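Local coordinates for leucine-rich repeat protein (Bacteroides thetaiotaomicron, PDB 4ECN) that is of unknown function but, as an extracellular protein built largely of leucine-rich repeats, probably binds other proteins, at residues Y12-L17 with G116-K121; T58-A63 with R74-Q79; E369-D374 with L450-F455; I383-K388 with I550-M555. All coordinates share one frame; numbering follows the deposited sequence.

Contact 1: Y12-L17 with G116-K121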
loop_
_atom_site.group_PDB
_atom_site.type_symbol
_atom_site.label_atom_id
_atom_site.label_comp_id
_atom_site.label_asym_id
_atom_site.label_seq_id
_atom_site.Cartn_x
_atom_site.Cartn_y
_atom_site.Cartn_z
ATOM N N TYR A 12 43.503 32.343 16.491
ATOM C CA TYR A 12 44.518 32.041 15.480
ATOM C C TYR A 12 44.223 30.745 14.748
ATOM O O TYR A 12 43.582 29.847 15.287
ATOM C CB TYR A 12 45.924 31.972 16.099
ATOM C CG TYR A 12 46.377 33.295 16.673
ATOM C CD1 TYR A 12 47.059 34.220 15.890
ATOM C CD2 TYR A 12 46.093 33.641 17.995
ATOM C CE1 TYR A 12 47.451 35.455 16.407
ATOM C CE2 TYR A 12 46.444 34.887 18.509
ATOM C CZ TYR A 12 47.131 35.786 17.713
ATOM O OH TYR A 12 47.504 37.003 18.224
ATOM N N VAL A 13 44.670 30.686 13.485
ATOM C CA VAL A 13 44.529 29.541 12.583
ATOM C C VAL A 13 45.863 29.294 11.909
ATOM O O VAL A 13 46.621 30.233 11.641
ATOM C CB VAL A 13 43.397 29.704 11.526
ATOM C CG1 VAL A 13 43.165 28.416 10.748
ATOM C CG2 VAL A 13 42.103 30.136 12.176
ATOM N N GLN A 14 46.144 28.019 11.659
ATOM C CA GLN A 14 47.287 27.562 10.904
ATOM C C GLN A 14 46.808 26.415 10.078
ATOM O O GLN A 14 45.828 25.769 10.450
ATOM C CB GLN A 14 48.503 27.219 11.771
ATOM C CG GLN A 14 48.350 26.057 12.748
ATOM C CD GLN A 14 49.625 25.850 13.537
ATOM O OE1 GLN A 14 50.402 26.788 13.797
ATOM N NE2 GLN A 14 49.854 24.614 13.959
ATOM N N PHE A 15 47.437 26.195 8.925
ATOM C CA PHE A 15 47.012 25.126 8.029
ATOM C C PHE A 15 48.111 24.082 7.891
ATOM O O PHE A 15 49.301 24.402 7.919
ATOM C CB PHE A 15 46.607 25.689 6.655
ATOM C CG PHE A 15 45.467 26.679 6.744
ATOM C CD1 PHE A 15 44.148 26.246 6.762
ATOM C CD2 PHE A 15 45.715 28.041 6.845
ATOM C CE1 PHE A 15 43.100 27.161 6.877
ATOM C CE2 PHE A 15 44.668 28.952 6.963
ATOM C CZ PHE A 15 43.368 28.508 6.976
ATOM N N LYS A 16 47.684 22.823 7.798
ATOM C CA LYS A 16 48.532 21.648 7.643
ATOM C C LYS A 16 48.103 20.940 6.345
ATOM O O LYS A 16 46.937 20.546 6.244
ATOM C CB LYS A 16 48.387 20.753 8.895
ATOM C CG LYS A 16 49.687 20.204 9.462
ATOM C CD LYS A 16 49.381 19.229 10.597
ATOM C CE LYS A 16 50.586 18.731 11.359
ATOM N NZ LYS A 16 50.192 17.791 12.444
ATOM N N LEU A 17 48.997 20.880 5.320
ATOM C CA LEU A 17 48.706 20.257 4.017
ATOM C C LEU A 17 48.760 18.723 4.127
ATOM O O LEU A 17 49.750 18.167 4.608
ATOM C CB LEU A 17 49.671 20.755 2.921
ATOM C CG LEU A 17 49.369 22.145 2.322
ATOM C CD1 LEU A 17 50.578 22.732 1.640
ATOM C CD2 LEU A 17 48.213 22.093 1.332
ATOM N N GLY A 116 41.213 33.705 21.810
ATOM C CA GLY A 116 42.475 33.316 22.433
ATOM C C GLY A 116 42.888 31.874 22.173
ATOM O O GLY A 116 43.671 31.298 22.937
ATOM N N GLY A 117 42.372 31.298 21.089
ATOM C CA GLY A 117 42.658 29.920 20.710
ATOM C C GLY A 117 43.568 29.767 19.512
ATOM O O GLY A 117 43.924 30.747 18.866
ATOM N N LEU A 118 43.975 28.535 19.236
ATOM C CA LEU A 118 44.800 28.208 18.090
ATOM C C LEU A 118 44.244 26.975 17.461
ATOM O O LEU A 118 44.307 25.884 18.033
ATOM C CB LEU A 118 46.289 28.052 18.424
ATOM C CG LEU A 118 47.216 27.534 17.294
ATOM C CD1 LEU A 118 47.165 28.428 16.035
ATOM C CD2 LEU A 118 48.649 27.453 17.781
ATOM N N LEU A 119 43.661 27.173 16.286
ATOM C CA LEU A 119 43.049 26.144 15.469
ATOM C C LEU A 119 44.021 25.678 14.412
ATOM O O LEU A 119 44.751 26.486 13.857
ATOM C CB LEU A 119 41.775 26.727 14.825
ATOM C CG LEU A 119 41.043 25.892 13.777
ATOM C CD1 LEU A 119 40.366 24.704 14.395
ATOM C CD2 LEU A 119 40.031 26.726 13.056
ATOM N N GLU A 120 44.042 24.378 14.141
ATOM C CA GLU A 120 44.855 23.841 13.061
ATOM C C GLU A 120 43.926 23.186 12.084
ATOM O O GLU A 120 43.263 22.204 12.430
ATOM C CB GLU A 120 45.942 22.884 13.555
ATOM C CG GLU A 120 46.950 22.527 12.473
ATOM C CD GLU A 120 48.046 21.584 12.926
ATOM O OE1 GLU A 120 47.747 20.391 13.173
ATOM O OE2 GLU A 120 49.212 22.036 13.009
ATOM N N LYS A 121 43.809 23.775 10.884
ATOM C CA LYS A 121 42.911 23.244 9.863
ATOM C C LYS A 121 43.681 22.338 8.917
ATOM O O LYS A 121 44.780 22.652 8.454
ATOM C CB LYS A 121 42.181 24.360 9.084
ATOM C CG LYS A 121 41.078 23.873 8.127
ATOM C CD LYS A 121 39.797 23.424 8.852
ATOM C CE LYS A 121 38.800 22.749 7.949
ATOM N NZ LYS A 121 39.249 21.384 7.550
#

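Contact 2: T58-A63 with R74-Q79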
loop_
_atom_site.group_PDB
_atom_site.type_symbol
_atom_site.label_atom_id
_atom_site.label_comp_id
_atom_site.label_asym_id
_atom_site.label_seq_id
_atom_site.Cartn_x
_atom_site.Cartn_y
_atom_site.Cartn_z
ATOM N N THR A 58 47.058 36.043 2.423
ATOM C CA THR A 58 48.262 35.299 2.060
ATOM C C THR A 58 49.102 35.024 3.326
ATOM O O THR A 58 49.299 35.916 4.161
ATOM C CB THR A 58 49.075 36.046 0.981
ATOM O OG1 THR A 58 48.208 36.442 -0.088
ATOM C CG2 THR A 58 50.238 35.206 0.426
ATOM N N LEU A 59 49.578 33.766 3.446
ATOM C CA LEU A 59 50.433 33.243 4.519
ATOM C C LEU A 59 51.597 32.460 3.928
ATOM O O LEU A 59 51.505 31.995 2.794
ATOM C CB LEU A 59 49.631 32.339 5.490
ATOM C CG LEU A 59 48.575 33.010 6.363
ATOM C CD1 LEU A 59 47.535 32.018 6.808
ATOM C CD2 LEU A 59 49.191 33.744 7.541
ATOM N N LEU A 60 52.677 32.296 4.696
ATOM C CA LEU A 60 53.848 31.534 4.263
ATOM C C LEU A 60 53.759 30.076 4.736
ATOM O O LEU A 60 53.130 29.779 5.758
ATOM C CB LEU A 60 55.158 32.178 4.783
ATOM C CG LEU A 60 55.521 33.590 4.305
ATOM C CD1 LEU A 60 56.334 34.326 5.352
ATOM C CD2 LEU A 60 56.249 33.561 2.974
ATOM N N LEU A 61 54.406 29.180 3.984
ATOM C CA LEU A 61 54.515 27.755 4.271
ATOM C C LEU A 61 55.841 27.445 4.962
ATOM O O LEU A 61 56.904 27.870 4.498
ATOM C CB LEU A 61 54.397 26.937 2.967
ATOM C CG LEU A 61 53.049 26.314 2.586
ATOM C CD1 LEU A 61 51.948 27.326 2.567
ATOM C CD2 LEU A 61 53.128 25.641 1.225
ATOM N N ASN A 62 55.774 26.711 6.070
ATOM C CA ASN A 62 56.937 26.244 6.823
ATOM C C ASN A 62 57.082 24.748 6.547
ATOM O O ASN A 62 56.096 24.011 6.685
ATOM C CB ASN A 62 56.800 26.555 8.329
ATOM C CG ASN A 62 56.589 28.016 8.667
ATOM O OD1 ASN A 62 57.534 28.812 8.747
ATOM N ND2 ASN A 62 55.340 28.385 8.928
ATOM N N ALA A 63 58.270 24.294 6.110
ATOM C CA ALA A 63 58.445 22.878 5.785
ATOM C C ALA A 63 59.011 22.076 6.973
ATOM O O ALA A 63 59.945 22.514 7.651
ATOM C CB ALA A 63 59.347 22.720 4.573
ATOM N N ARG A 74 53.377 23.484 6.691
ATOM C CA ARG A 74 52.527 24.104 7.714
ATOM C C ARG A 74 52.527 25.629 7.567
ATOM O O ARG A 74 53.568 26.238 7.358
ATOM C CB ARG A 74 52.992 23.699 9.124
ATOM C CG ARG A 74 52.118 24.231 10.271
ATOM C CD ARG A 74 52.794 24.132 11.631
ATOM N NE ARG A 74 54.186 24.606 11.608
ATOM C CZ ARG A 74 54.565 25.880 11.711
ATOM N NH1 ARG A 74 53.658 26.842 11.855
ATOM N NH2 ARG A 74 55.851 26.201 11.661
ATOM N N SER A 75 51.347 26.234 7.708
ATOM C CA SER A 75 51.113 27.668 7.569
ATOM C C SER A 75 51.421 28.460 8.847
ATOM O O SER A 75 51.226 27.956 9.960
ATOM C CB SER A 75 49.652 27.899 7.190
ATOM O OG SER A 75 49.262 29.260 7.246
ATOM N N ASP A 76 51.843 29.736 8.662
ATOM C CA ASP A 76 52.056 30.719 9.729
ATOM C C ASP A 76 50.726 31.013 10.449
ATOM O O ASP A 76 49.660 30.807 9.857
ATOM C CB ASP A 76 52.640 32.038 9.152
ATOM C CG ASP A 76 54.128 32.115 8.807
ATOM O OD1 ASP A 76 54.943 31.511 9.540
ATOM O OD2 ASP A 76 54.487 32.919 7.912
ATOM N N LYS A 77 50.775 31.499 11.706
ATOM C CA LYS A 77 49.558 31.859 12.451
ATOM C C LYS A 77 48.796 32.968 11.734
ATOM O O LYS A 77 49.410 33.917 11.240
ATOM C CB LYS A 77 49.883 32.321 13.890
ATOM C CG LYS A 77 49.859 31.269 14.996
ATOM C CD LYS A 77 50.110 31.971 16.356
ATOM C CE LYS A 77 49.969 31.068 17.567
ATOM N NZ LYS A 77 49.977 31.833 18.848
ATOM N N LEU A 78 47.472 32.854 11.679
ATOM C CA LEU A 78 46.627 33.871 11.070
ATOM C C LEU A 78 45.656 34.427 12.111
ATOM O O LEU A 78 44.770 33.701 12.571
ATOM C CB LEU A 78 45.873 33.293 9.853
ATOM C CG LEU A 78 44.759 34.153 9.225
ATOM C CD1 LEU A 78 45.295 35.479 8.705
ATOM C CD2 LEU A 78 44.027 33.386 8.145
ATOM N N GLN A 79 45.812 35.712 12.471
ATOM C CA GLN A 79 44.908 36.315 13.440
ATOM C C GLN A 79 43.605 36.691 12.761
ATOM O O GLN A 79 43.609 37.431 11.777
ATOM C CB GLN A 79 45.534 37.529 14.127
ATOM C CG GLN A 79 44.738 38.009 15.341
ATOM C CD GLN A 79 45.425 39.133 16.075
ATOM O OE1 GLN A 79 46.635 39.383 15.928
ATOM N NE2 GLN A 79 44.672 39.806 16.925
#

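Contact 3: E369-D374 with L450-F455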
loop_
_atom_site.group_PDB
_atom_site.type_symbol
_atom_site.label_atom_id
_atom_site.label_comp_id
_atom_site.label_asym_id
_atom_site.label_seq_id
_atom_site.Cartn_x
_atom_site.Cartn_y
_atom_site.Cartn_z
ATOM N N GLU A 369 -0.384 -2.622 -10.320
ATOM C CA GLU A 369 -0.565 -1.338 -11.004
ATOM C C GLU A 369 -0.452 -0.179 -10.028
ATOM O O GLU A 369 -0.435 -0.350 -8.805
ATOM C CB GLU A 369 -1.856 -1.219 -11.835
ATOM C CG GLU A 369 -3.128 -1.800 -11.241
ATOM C CD GLU A 369 -4.275 -1.714 -12.229
ATOM O OE1 GLU A 369 -4.033 -1.876 -13.450
ATOM O OE2 GLU A 369 -5.409 -1.422 -11.785
ATOM N N GLU A 370 -0.234 0.993 -10.612
ATOM C CA GLU A 370 0.004 2.231 -9.899
ATOM C C GLU A 370 -1.212 3.150 -10.015
ATOM O O GLU A 370 -2.126 2.909 -10.808
ATOM C CB GLU A 370 1.272 2.886 -10.493
ATOM C CG GLU A 370 2.070 3.790 -9.558
ATOM C CD GLU A 370 3.425 4.221 -10.109
ATOM O OE1 GLU A 370 4.145 3.358 -10.674
ATOM O OE2 GLU A 370 3.783 5.412 -9.935
ATOM N N LEU A 371 -1.233 4.173 -9.179
ATOM C CA LEU A 371 -2.260 5.194 -9.168
ATOM C C LEU A 371 -1.828 6.254 -10.166
ATOM O O LEU A 371 -0.725 6.802 -10.036
ATOM C CB LEU A 371 -2.389 5.719 -7.738
ATOM C CG LEU A 371 -3.695 6.346 -7.380
ATOM C CD1 LEU A 371 -4.597 5.331 -6.749
ATOM C CD2 LEU A 371 -3.471 7.426 -6.371
ATOM N N THR A 372 -2.599 6.447 -11.237
ATOM C CA THR A 372 -2.179 7.378 -12.289
ATOM C C THR A 372 -3.251 8.401 -12.637
ATOM O O THR A 372 -4.438 8.140 -12.439
ATOM C CB THR A 372 -1.792 6.624 -13.585
ATOM O OG1 THR A 372 -2.891 5.818 -14.024
ATOM C CG2 THR A 372 -0.507 5.815 -13.452
ATOM N N PRO A 373 -2.862 9.558 -13.220
ATOM C CA PRO A 373 -3.875 10.540 -13.593
ATOM C C PRO A 373 -4.750 10.038 -14.737
ATOM O O PRO A 373 -4.285 9.304 -15.623
ATOM C CB PRO A 373 -3.048 11.761 -14.012
ATOM C CG PRO A 373 -1.665 11.514 -13.488
ATOM C CD PRO A 373 -1.503 10.052 -13.538
ATOM N N ASP A 374 -6.041 10.449 -14.689
ATOM C CA ASP A 374 -7.099 10.189 -15.667
ATOM C C ASP A 374 -7.176 8.700 -15.998
ATOM O O ASP A 374 -6.754 8.270 -17.074
ATOM C CB ASP A 374 -6.880 11.024 -16.937
ATOM C CG ASP A 374 -6.846 12.514 -16.694
ATOM O OD1 ASP A 374 -7.912 13.086 -16.347
ATOM O OD2 ASP A 374 -5.772 13.121 -16.900
ATOM N N LEU A 450 -7.506 17.736 -8.794
ATOM C CA LEU A 450 -7.264 16.562 -7.952
ATOM C C LEU A 450 -8.476 15.647 -7.972
ATOM O O LEU A 450 -9.598 16.103 -7.750
ATOM C CB LEU A 450 -6.917 16.992 -6.518
ATOM C CG LEU A 450 -6.000 16.083 -5.692
ATOM C CD1 LEU A 450 -4.612 15.997 -6.289
ATOM C CD2 LEU A 450 -5.851 16.613 -4.279
ATOM N N GLN A 451 -8.229 14.368 -8.327
ATOM C CA GLN A 451 -9.199 13.275 -8.475
ATOM C C GLN A 451 -9.144 12.283 -7.318
ATOM O O GLN A 451 -10.189 11.776 -6.890
ATOM C CB GLN A 451 -8.935 12.511 -9.783
ATOM C CG GLN A 451 -9.009 13.357 -11.036
ATOM C CD GLN A 451 -8.487 12.661 -12.259
ATOM O OE1 GLN A 451 -7.490 11.922 -12.222
ATOM N NE2 GLN A 451 -9.114 12.952 -13.390
ATOM N N ILE A 452 -7.920 11.958 -6.859
ATOM C CA ILE A 452 -7.683 10.983 -5.796
ATOM C C ILE A 452 -6.620 11.512 -4.817
ATOM O O ILE A 452 -5.567 11.966 -5.264
ATOM C CB ILE A 452 -7.240 9.630 -6.437
ATOM C CG1 ILE A 452 -8.283 9.074 -7.422
ATOM C CG2 ILE A 452 -6.926 8.596 -5.384
ATOM C CD1 ILE A 452 -7.722 8.099 -8.356
ATOM N N ILE A 453 -6.898 11.448 -3.490
ATOM C CA ILE A 453 -5.971 11.858 -2.424
ATOM C C ILE A 453 -5.903 10.698 -1.390
ATOM O O ILE A 453 -6.935 10.217 -0.925
ATOM C CB ILE A 453 -6.290 13.245 -1.783
ATOM C CG1 ILE A 453 -5.113 13.756 -0.943
ATOM C CG2 ILE A 453 -7.606 13.295 -1.012
ATOM C CD1 ILE A 453 -5.081 15.247 -0.762
ATOM N N TYR A 454 -4.678 10.219 -1.104
ATOM C CA TYR A 454 -4.423 9.127 -0.171
ATOM C C TYR A 454 -3.489 9.571 0.957
ATOM O O TYR A 454 -2.404 10.107 0.715
ATOM C CB TYR A 454 -3.812 7.906 -0.899
ATOM C CG TYR A 454 -4.773 6.882 -1.485
ATOM C CD1 TYR A 454 -5.728 7.249 -2.423
ATOM C CD2 TYR A 454 -4.606 5.523 -1.240
ATOM C CE1 TYR A 454 -6.578 6.306 -3.005
ATOM C CE2 TYR A 454 -5.448 4.570 -1.819
ATOM C CZ TYR A 454 -6.417 4.964 -2.722
ATOM O OH TYR A 454 -7.269 4.037 -3.282
ATOM N N PHE A 455 -3.967 9.388 2.199
ATOM C CA PHE A 455 -3.272 9.589 3.471
ATOM C C PHE A 455 -3.310 8.323 4.221
ATOM O O PHE A 455 -4.396 7.761 4.373
ATOM C CB PHE A 455 -3.903 10.688 4.318
ATOM C CG PHE A 455 -4.149 12.027 3.691
ATOM C CD1 PHE A 455 -3.183 13.024 3.749
ATOM C CD2 PHE A 455 -5.393 12.340 3.160
ATOM C CE1 PHE A 455 -3.433 14.288 3.223
ATOM C CE2 PHE A 455 -5.647 13.603 2.645
ATOM C CZ PHE A 455 -4.661 14.568 2.670
HETATM O O HOH W 1 -7.007 9.188 -11.995
#

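Contact 4: I383-K388 with I550-M555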
loop_
_atom_site.group_PDB
_atom_site.type_symbol
_atom_site.label_atom_id
_atom_site.label_comp_id
_atom_site.label_asym_id
_atom_site.label_seq_id
_atom_site.Cartn_x
_atom_site.Cartn_y
_atom_site.Cartn_z
ATOM N N ILE A 383 -8.624 -0.265 -8.503
ATOM C CA ILE A 383 -7.885 0.409 -7.433
ATOM C C ILE A 383 -8.791 0.565 -6.207
ATOM O O ILE A 383 -8.321 0.338 -5.082
ATOM C CB ILE A 383 -7.307 1.787 -7.899
ATOM C CG1 ILE A 383 -6.174 1.633 -8.961
ATOM C CG2 ILE A 383 -6.830 2.627 -6.722
ATOM C CD1 ILE A 383 -4.865 0.769 -8.551
ATOM N N ARG A 384 -10.074 0.940 -6.414
ATOM C CA ARG A 384 -11.029 1.071 -5.300
ATOM C C ARG A 384 -11.291 -0.301 -4.601
ATOM O O ARG A 384 -11.508 -0.345 -3.385
ATOM C CB ARG A 384 -12.354 1.650 -5.804
ATOM C CG ARG A 384 -12.332 3.125 -6.093
ATOM C CD ARG A 384 -13.494 3.503 -6.970
ATOM N NE ARG A 384 -13.771 4.937 -6.895
ATOM C CZ ARG A 384 -14.851 5.525 -7.402
ATOM N NH1 ARG A 384 -15.780 4.803 -8.019
ATOM N NH2 ARG A 384 -15.027 6.833 -7.269
HETATM N N MSE A 385 -11.264 -1.406 -5.378
HETATM C CA MSE A 385 -11.510 -2.759 -4.883
HETATM C C MSE A 385 -10.241 -3.394 -4.300
HETATM O O MSE A 385 -10.326 -4.537 -3.805
HETATM C CB MSE A 385 -12.083 -3.685 -6.007
HETATM C CG MSE A 385 -13.506 -3.336 -6.501
HETATM SE SE MSE A 385 -14.898 -3.034 -5.132
HETATM C CE MSE A 385 -14.736 -1.138 -4.916
ATOM N N HIS A 386 -9.073 -2.683 -4.340
ATOM C CA HIS A 386 -7.823 -3.254 -3.820
ATOM C C HIS A 386 -7.952 -3.575 -2.332
ATOM O O HIS A 386 -7.656 -4.718 -1.975
ATOM C CB HIS A 386 -6.620 -2.356 -4.060
ATOM C CG HIS A 386 -5.325 -3.032 -3.749
ATOM N ND1 HIS A 386 -4.670 -2.827 -2.542
ATOM C CD2 HIS A 386 -4.618 -3.929 -4.482
ATOM C CE1 HIS A 386 -3.568 -3.563 -2.599
ATOM N NE2 HIS A 386 -3.504 -4.261 -3.739
ATOM N N TYR A 387 -8.475 -2.626 -1.480
ATOM C CA TYR A 387 -8.654 -2.888 -0.041
ATOM C C TYR A 387 -9.455 -4.184 0.173
ATOM O O TYR A 387 -9.035 -5.050 0.948
ATOM C CB TYR A 387 -9.330 -1.714 0.709
ATOM C CG TYR A 387 -9.240 -1.842 2.225
ATOM C CD1 TYR A 387 -8.128 -1.384 2.919
ATOM C CD2 TYR A 387 -10.246 -2.470 2.956
ATOM C CE1 TYR A 387 -8.025 -1.527 4.302
ATOM C CE2 TYR A 387 -10.148 -2.634 4.346
ATOM C CZ TYR A 387 -9.030 -2.167 5.014
ATOM O OH TYR A 387 -8.932 -2.316 6.380
ATOM N N LYS A 388 -10.565 -4.334 -0.559
ATOM C CA LYS A 388 -11.449 -5.492 -0.462
ATOM C C LYS A 388 -10.682 -6.790 -0.746
ATOM O O LYS A 388 -10.797 -7.727 0.035
ATOM C CB LYS A 388 -12.629 -5.330 -1.428
ATOM C CG LYS A 388 -13.793 -6.250 -1.119
ATOM C CD LYS A 388 -15.036 -5.910 -1.930
ATOM C CE LYS A 388 -15.045 -6.372 -3.377
ATOM N NZ LYS A 388 -15.540 -7.764 -3.527
ATOM N N ILE A 550 -21.760 9.352 -1.492
ATOM C CA ILE A 550 -20.905 8.231 -1.075
ATOM C C ILE A 550 -21.445 6.960 -1.709
ATOM O O ILE A 550 -22.656 6.718 -1.656
ATOM C CB ILE A 550 -20.773 8.086 0.484
ATOM C CG1 ILE A 550 -20.370 9.409 1.200
ATOM C CG2 ILE A 550 -19.860 6.899 0.914
ATOM C CD1 ILE A 550 -18.918 9.830 1.111
ATOM N N GLN A 551 -20.528 6.182 -2.326
ATOM C CA GLN A 551 -20.759 4.913 -3.013
ATOM C C GLN A 551 -20.002 3.766 -2.328
ATOM O O GLN A 551 -20.529 2.650 -2.216
ATOM C CB GLN A 551 -20.320 5.032 -4.488
ATOM C CG GLN A 551 -21.185 5.969 -5.348
ATOM C CD GLN A 551 -20.625 6.218 -6.730
ATOM O OE1 GLN A 551 -19.886 5.407 -7.306
ATOM N NE2 GLN A 551 -20.963 7.371 -7.287
ATOM N N ILE A 552 -18.754 4.044 -1.878
ATOM C CA ILE A 552 -17.881 3.073 -1.208
ATOM C C ILE A 552 -17.498 3.605 0.151
ATOM O O ILE A 552 -16.945 4.700 0.265
ATOM C CB ILE A 552 -16.626 2.774 -2.073
ATOM C CG1 ILE A 552 -17.029 2.161 -3.440
ATOM C CG2 ILE A 552 -15.615 1.899 -1.330
ATOM C CD1 ILE A 552 -16.056 2.369 -4.490
ATOM N N PHE A 553 -17.762 2.819 1.186
ATOM C CA PHE A 553 -17.377 3.215 2.518
ATOM C C PHE A 553 -16.669 2.029 3.234
ATOM O O PHE A 553 -17.285 1.006 3.521
ATOM C CB PHE A 553 -18.601 3.724 3.283
ATOM C CG PHE A 553 -18.323 4.359 4.624
ATOM C CD1 PHE A 553 -17.222 5.189 4.804
ATOM C CD2 PHE A 553 -19.212 4.206 5.679
ATOM C CE1 PHE A 553 -16.969 5.777 6.039
ATOM C CE2 PHE A 553 -18.969 4.807 6.914
ATOM C CZ PHE A 553 -17.850 5.591 7.087
ATOM N N TYR A 554 -15.347 2.166 3.439
ATOM C CA TYR A 554 -14.505 1.247 4.197
ATOM C C TYR A 554 -14.272 1.814 5.571
ATOM O O TYR A 554 -13.638 2.861 5.681
ATOM C CB TYR A 554 -13.149 1.013 3.509
ATOM C CG TYR A 554 -13.150 0.280 2.190
ATOM C CD1 TYR A 554 -13.292 -1.108 2.143
ATOM C CD2 TYR A 554 -12.828 0.940 1.006
ATOM C CE1 TYR A 554 -13.191 -1.808 0.940
ATOM C CE2 TYR A 554 -12.722 0.247 -0.203
ATOM C CZ TYR A 554 -12.921 -1.126 -0.232
ATOM O OH TYR A 554 -12.819 -1.821 -1.406
HETATM N N MSE A 555 -14.782 1.178 6.618
HETATM C CA MSE A 555 -14.555 1.664 7.981
HETATM C C MSE A 555 -14.272 0.477 8.943
HETATM O O MSE A 555 -14.624 0.513 10.120
HETATM C CB MSE A 555 -15.719 2.524 8.482
HETATM C CG MSE A 555 -17.075 1.874 8.313
HETATM SE SE MSE A 555 -18.297 2.582 9.613
HETATM C CE MSE A 555 -17.610 1.675 11.205
#

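Contact 1: Y12-L17 with G116-K121
Gln14 and Glu120 face each other across two parallel strands and join through their side chains. Gln14 CG sits between its own backbone N and carbonyl carbon (chi1 64°), and the extended chain brings NE2 2.8 Å from Glu120 OE2 in a hydrogen bond. The amide and carboxylate planes are only 20° apart, and NE2 meets the oxygen on its anti side but tilted out of the carboxylate plane. Lys16 NZ stands 3.6 Å from Glu120 OE1, a long salt bridge, and the CD methylene lies closer to that oxygen. Glu120 thus reaches two residues of strand 10-18. On the other face of the sheet, Val13 and Leu119 lie side by side, CG2 to CD2 at 4.1 Å. Lys121 lays its CB 3.6 Å from Phe15 CD1, while a face of the Phe15 ring packs on Val13 CG1 of its own strand. In the backbone, Leu119 N gives to Tyr12 O at 2.9 Å, and Lys121 N gives to Gln14 O. The pair lies in a mixed sheet of the DUF4458 region, a family of the transthyretin clan. Strand 10-18 lies between its parallel partner 118-124 and the antiparallel strand 73-81. Strand 110-113 packs on the face of Val13, Phe15 and Leu119.

Contact 2: T58-A63 with R74-Q79
Asn62 CG stands anti to its carbonyl carbon (chi1 -57°), and Asp76 CG takes the same relation to its own backbone (chi1 -78°). These torsions let the Asn62 amide use ND2 twice. It gives a straight bond to Asp76 OD1, 3.2 Å long. The oxygen lies in the amide plane, but ND2 approaches from above the carboxylate plane. The second bond, 3.2 Å from ND2 to Arg74 O, is less straight. Arg74 O is therefore gripped by two donors, since Asn62 N also binds it. The Arg74 chain bends at chi3 and brings its guanidinium almost parallel to the amide, with planes 8° apart and NH2 3.5 Å from Asn62 CB. Arg74 N returns a bond to Asn62 O, closing an antiparallel hydrogen-bonded pair. Leu61 and Ser75 form the next, non-hydrogen-bonded pair. Asp76 N still gives to Leu60 O, with Asp76 OD2 beside Leu60 CB. Farther on the contact is made by side chains. Leu59 CD1 meets Leu78 CB at 3.7 Å and Ser75 OG at 3.3 Å. This is an antiparallel strand pair of the mixed sheet in the DUF4458 region. Strand 54-63 also pairs antiparallel with 43-49, while 73-81 pairs antiparallel with 10-18 on its other edge.

Contact 3: E369-D374 with L450-F455
Leu371 and Ile452 form the close apolar part of this contact between a loop and a strand. Leu371 CG lies anti to the backbone N (chi1 -156°), which places CD1 and CD2 against Tyr454 and Ile452. CD2 meets Ile452 CG2 at 3.8 Å, and the two side chains cross at a slant. CD1 reaches Tyr454 CE1 at 4.3 Å, a lighter touch. Ile452 and Tyr454 are both buried. At the other end the contact is polar and more open, and Asp374 is exposed. There the Gln451 amide pairs with both the backbone and the side chain of Asp374. Asp374 N gives to Gln451 OE1 at 3.2 Å, in the carbonyl plane and on a lone pair. Gln451 NE2 gives to Asp374 OD1, also at 3.2 Å, from above the carboxylate plane. Amide and carboxylate are nearly perpendicular, 83° apart. A water bridges the two segments, donating to Thr372 O and Gln451 OE1, each at 2.8 Å. Together these bonds probably hold the amide in this rotation. Strand 452-456 belongs to the parallel part of the leucine-rich repeat sheet, between strands 351-353 and 495-499. Leu371 also packs on Val351 and, with Tyr454, on Ile383 of helix 377-384.

Contact 4: I383-K388 with I550-M555
This is a helix-against-sheet contact in the leucine-rich repeat domain, between the junction of helices 377-384 and 386-391 and one short strand, 552-554, of the parallel part of the repeat sheet. Ile552 and Tyr554, two apart on that strand, both point to the helical segment. Tyr554 does most of the touching. Tyr387 CB lies over one face of its ring, 3.9 Å from the centroid, in a CH-pi contact 18° off the normal. The two tyrosine rings themselves meet obliquely, planes 58° apart, with Tyr387 CD2 3.4 Å from Tyr554 CD1. With Tyr387 CG anti to its backbone N (chi1 -167°), the two side chains slide past each other in opposite directions. Ile552 offers CD1 to two side chains. Arg384 lays its extended chain across it, with CD at 3.7 Å, and the bent selenomethionine at Met385 brings CE to 3.8 Å. The charged end of Arg384 continues past this apolar patch to Asp495 and Gln518, while Lys388 pairs with Asp393 and Asp599. Strands 519-521 and 577-579 flank 552-554, and Tyr387 and Tyr554 both touch Asn521 and Asp579. Where the two helices meet, the Tyr554 hydroxyl receives a weak bond from Lys388 N, and Tyr554 OH itself donates to Arg384 O at 2.8 Å.

Contacts 1 and 2 belong to one mixed sheet in the DUF4458 region, and strands 10-18 and 73-81 join them by probable backbone hydrogen bonds. Contact 1 is a surface contact and contact 2 is partly buried. Both rest on strand pairing, parallel in the first and antiparallel in the second, with charged or amide side chains added. Contacts 3 and 4 are partly buried, with centres about 13 and 14 Å from the chain centre, against 54 and 60 Å for contacts 1 and 2. No strand pairing links their segments. Contact 3 joins an apolar part to an amide-carboxylate end, and contact 4 centres on two buried tyrosines. The two touch and reach the same repeat sheet.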